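Local coordinates for protein putative enoyl-CoA hydratase/isomerase (Mycobacterium abscessus, PDB 4MI2) that probably isomerises the ring-epoxidised phenylacetyl-CoA intermediate of phenylacetate degradation, as a crotonase-family enzyme, at residues Y11-I21 and A46-V57. Sequence-based numbering, arbitrary orientation.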
loop_
_atom_site.group_PDB
_atom_site.type_symbol
_atom_site.label_atom_id
_atom_site.label_comp_id
_atom_site.label_asym_id
_atom_site.label_seq_id
_atom_site.Cartn_x
_atom_site.Cartn_y
_atom_site.Cartn_z
ATOM N N TYR B 11 33.172 -10.402 1.440
ATOM C CA TYR B 11 32.745 -9.942 0.129
ATOM C C TYR B 11 33.460 -10.733 -0.952
ATOM O O TYR B 11 34.674 -10.941 -0.878
ATOM C CB TYR B 11 33.056 -8.453 -0.040
ATOM C CG TYR B 11 32.666 -7.892 -1.388
ATOM C CD1 TYR B 11 31.350 -7.578 -1.671
ATOM C CD2 TYR B 11 33.619 -7.672 -2.382
ATOM C CE1 TYR B 11 30.979 -7.055 -2.900
ATOM C CE2 TYR B 11 33.261 -7.148 -3.621
ATOM C CZ TYR B 11 31.933 -6.841 -3.872
ATOM O OH TYR B 11 31.553 -6.327 -5.089
ATOM N N SER B 12 32.708 -11.167 -1.957
ATOM C CA SER B 12 33.283 -11.779 -3.157
ATOM C C SER B 12 32.343 -11.616 -4.352
ATOM O O SER B 12 31.129 -11.495 -4.185
ATOM C CB SER B 12 33.558 -13.268 -2.925
ATOM O OG SER B 12 32.352 -13.964 -2.664
ATOM N N VAL B 13 32.910 -11.602 -5.553
ATOM C CA VAL B 13 32.113 -11.624 -6.785
ATOM C C VAL B 13 32.455 -12.913 -7.511
ATOM O O VAL B 13 33.629 -13.164 -7.777
ATOM C CB VAL B 13 32.431 -10.432 -7.711
ATOM C CG1 VAL B 13 31.556 -10.489 -8.966
ATOM C CG2 VAL B 13 32.253 -9.109 -6.976
ATOM N N ASN B 14 31.451 -13.730 -7.828
ATOM C CA ASN B 14 31.714 -15.022 -8.468
ATOM C C ASN B 14 31.766 -14.947 -10.007
ATOM O O ASN B 14 31.695 -13.866 -10.604
ATOM C CB ASN B 14 30.755 -16.118 -7.940
ATOM C CG ASN B 14 29.387 -16.120 -8.612
ATOM O OD1 ASN B 14 29.103 -15.331 -9.509
ATOM N ND2 ASN B 14 28.523 -17.024 -8.160
ATOM N N HIS B 15 31.937 -16.115 -10.620
ATOM C CA HIS B 15 32.038 -16.275 -12.080
ATOM C C HIS B 15 30.847 -15.702 -12.849
ATOM O O HIS B 15 31.011 -15.201 -13.958
ATOM C CB HIS B 15 32.174 -17.768 -12.418
ATOM C CG HIS B 15 31.081 -18.610 -11.835
ATOM N ND1 HIS B 15 31.107 -19.061 -10.531
ATOM C CD2 HIS B 15 29.917 -19.051 -12.366
ATOM C CE1 HIS B 15 30.007 -19.753 -10.288
ATOM N NE2 HIS B 15 29.264 -19.758 -11.382
ATOM N N ALA B 16 29.657 -15.796 -12.267
ATOM C CA ALA B 16 28.429 -15.344 -12.916
ATOM C C ALA B 16 28.065 -13.878 -12.598
ATOM O O ALA B 16 27.023 -13.392 -13.034
ATOM C CB ALA B 16 27.283 -16.264 -12.526
ATOM N N GLY B 17 28.914 -13.183 -11.844
ATOM C CA GLY B 17 28.658 -11.792 -11.484
ATOM C C GLY B 17 27.745 -11.616 -10.276
ATOM O O GLY B 17 27.132 -10.559 -10.104
ATOM N N VAL B 18 27.653 -12.650 -9.443
ATOM C CA VAL B 18 26.917 -12.569 -8.195
ATOM C C VAL B 18 27.862 -12.021 -7.141
ATOM O O VAL B 18 28.895 -12.629 -6.879
ATOM C CB VAL B 18 26.429 -13.954 -7.729
ATOM C CG1 VAL B 18 25.750 -13.855 -6.373
ATOM C CG2 VAL B 18 25.489 -14.564 -8.759
ATOM N N ALA B 19 27.518 -10.881 -6.543
ATOM C CA ALA B 19 28.268 -10.369 -5.402
ATOM C C ALA B 19 27.667 -10.935 -4.128
ATOM O O ALA B 19 26.481 -10.754 -3.861
ATOM C CB ALA B 19 28.259 -8.850 -5.367
ATOM N N ALA B 20 28.493 -11.640 -3.359
ATOM C CA ALA B 20 28.074 -12.218 -2.095
ATOM C C ALA B 20 28.549 -11.318 -0.960
ATOM O O ALA B 20 29.741 -11.033 -0.861
ATOM C CB ALA B 20 28.635 -13.626 -1.938
ATOM N N ILE B 21 27.614 -10.857 -0.132
ATOM C CA ILE B 21 27.929 -10.095 1.072
ATOM C C ILE B 21 27.474 -10.928 2.271
ATOM O O ILE B 21 26.280 -11.196 2.426
ATOM C CB ILE B 21 27.216 -8.724 1.083
ATOM C CG1 ILE B 21 27.584 -7.915 -0.172
ATOM C CG2 ILE B 21 27.565 -7.935 2.352
ATOM C CD1 ILE B 21 26.878 -6.576 -0.277
ATOM N N ALA B 46 31.244 -1.438 -3.128
ATOM C CA ALA B 46 31.962 -2.235 -4.120
ATOM C C ALA B 46 30.956 -2.889 -5.064
ATOM O O ALA B 46 31.065 -2.759 -6.279
ATOM C CB ALA B 46 32.825 -3.284 -3.443
ATOM N N ALA B 47 29.954 -3.554 -4.493
ATOM C CA ALA B 47 28.895 -4.202 -5.277
ATOM C C ALA B 47 28.176 -3.248 -6.239
ATOM O O ALA B 47 27.863 -3.618 -7.370
ATOM C CB ALA B 47 27.882 -4.851 -4.347
ATOM N N GLY B 48 27.896 -2.032 -5.778
ATOM C CA GLY B 48 27.145 -1.063 -6.577
ATOM C C GLY B 48 27.932 -0.399 -7.692
ATOM O O GLY B 48 27.349 0.087 -8.666
ATOM N N GLY B 49 29.253 -0.353 -7.534
ATOM C CA GLY B 49 30.133 0.330 -8.477
ATOM C C GLY B 49 30.802 -0.604 -9.468
ATOM O O GLY B 49 31.391 -0.149 -10.432
ATOM N N ASP B 50 30.709 -1.908 -9.224
ATOM C CA ASP B 50 31.343 -2.921 -10.065
ATOM C C ASP B 50 30.426 -3.278 -11.241
ATOM O O ASP B 50 29.384 -3.889 -11.039
ATOM C CB ASP B 50 31.646 -4.171 -9.221
ATOM C CG ASP B 50 32.492 -5.214 -9.965
ATOM O OD1 ASP B 50 32.528 -5.214 -11.212
ATOM O OD2 ASP B 50 33.118 -6.050 -9.290
ATOM N N PRO B 51 30.827 -2.929 -12.479
ATOM C CA PRO B 51 29.946 -3.167 -13.619
ATOM C C PRO B 51 29.835 -4.640 -14.031
ATOM O O PRO B 51 28.993 -4.978 -14.858
ATOM C CB PRO B 51 30.588 -2.339 -14.741
ATOM C CG PRO B 51 32.035 -2.271 -14.388
ATOM C CD PRO B 51 32.127 -2.357 -12.890
ATOM N N ALA B 52 30.671 -5.502 -13.464
ATOM C CA ALA B 52 30.549 -6.938 -13.694
ATOM C C ALA B 52 29.466 -7.568 -12.816
ATOM O O ALA B 52 29.064 -8.700 -13.054
ATOM C CB ALA B 52 31.881 -7.623 -13.447
ATOM N N VAL B 53 28.990 -6.843 -11.807
ATOM C CA VAL B 53 28.003 -7.396 -10.878
ATOM C C VAL B 53 26.611 -7.386 -11.517
ATOM O O VAL B 53 26.160 -6.350 -11.995
ATOM C CB VAL B 53 28.010 -6.620 -9.541
ATOM C CG1 VAL B 53 26.797 -6.972 -8.690
ATOM C CG2 VAL B 53 29.301 -6.906 -8.787
ATOM N N ARG B 54 25.950 -8.542 -11.546
ATOM C CA ARG B 54 24.622 -8.658 -12.175
ATOM C C ARG B 54 23.517 -9.030 -11.161
ATOM O O ARG B 54 22.321 -8.989 -11.471
ATOM C CB ARG B 54 24.661 -9.626 -13.384
ATOM C CG ARG B 54 25.964 -9.554 -14.193
ATOM C CD ARG B 54 25.932 -9.813 -15.707
ATOM N NE ARG B 54 24.705 -10.355 -16.299
ATOM C CZ ARG B 54 24.639 -11.384 -17.156
ATOM N NH1 ARG B 54 25.725 -12.067 -17.514
ATOM N NH2 ARG B 54 23.460 -11.755 -17.654
ATOM N N ALA B 55 23.933 -9.383 -9.951
ATOM C CA ALA B 55 23.009 -9.606 -8.834
ATOM C C ALA B 55 23.800 -9.634 -7.538
ATOM O O ALA B 55 25.009 -9.869 -7.545
ATOM C CB ALA B 55 22.229 -10.909 -9.003
ATOM N N VAL B 56 23.097 -9.401 -6.434
ATOM C CA VAL B 56 23.693 -9.369 -5.110
ATOM C C VAL B 56 22.929 -10.326 -4.199
ATOM O O VAL B 56 21.697 -10.412 -4.258
ATOM C CB VAL B 56 23.650 -7.952 -4.516
ATOM C CG1 VAL B 56 24.195 -7.926 -3.095
ATOM C CG2 VAL B 56 24.425 -6.995 -5.400
ATOM N N VAL B 57 23.669 -11.058 -3.373
ATOM C CA VAL B 57 23.056 -11.884 -2.351
ATOM C C VAL B 57 23.658 -11.521 -0.993
ATOM O O VAL B 57 24.880 -11.490 -0.807
ATOM C CB VAL B 57 23.124 -13.401 -2.665
ATOM C CG1 VAL B 57 24.533 -13.855 -3.005
ATOM C CG2 VAL B 57 22.548 -14.222 -1.512
HETATM O O HOH W 1 33.628 -5.911 -6.784
#
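With CG of Y11 trans to its own nitrogen (chi1 179°) and CG of D50 likewise (chi1 -172°), phenol and carboxylate converge on one water, which lies 2.7 Å from Y11 OH and donates to D50 OD2 over 2.6 Å. This is the right-handed beta-alpha-beta crossover of the crotonase fold: strand 18-23 runs parallel to strand 55-60, and helix 34-49 connects them. Y11, on the antiparallel neighbour 9-13, brings its ring obliquely against the helix end, CZ 3.7 Å from A46 CB. On the same side of the sheet, A19 CB sits among A47 CB and both methyls of V53, whose CG2 also meets V13 CG2. V18, A20 and V57 occupy the other face, where helix 195-207 packs against V18 and V57. Backbone bonds zip the strands together: A19 N to A55 O, V57 N to A19 O (2.9 Å), and I21 N to V57 O, the last almost straight at 176°. G17, at the end of the N14-G17 turn, has no side chain to collide with A52 O, which comes within 3.5 Å of G17 CA. G17 O accepts from R54 N at 2.7 Å and, more weakly, from A55 N at 3.4 Å.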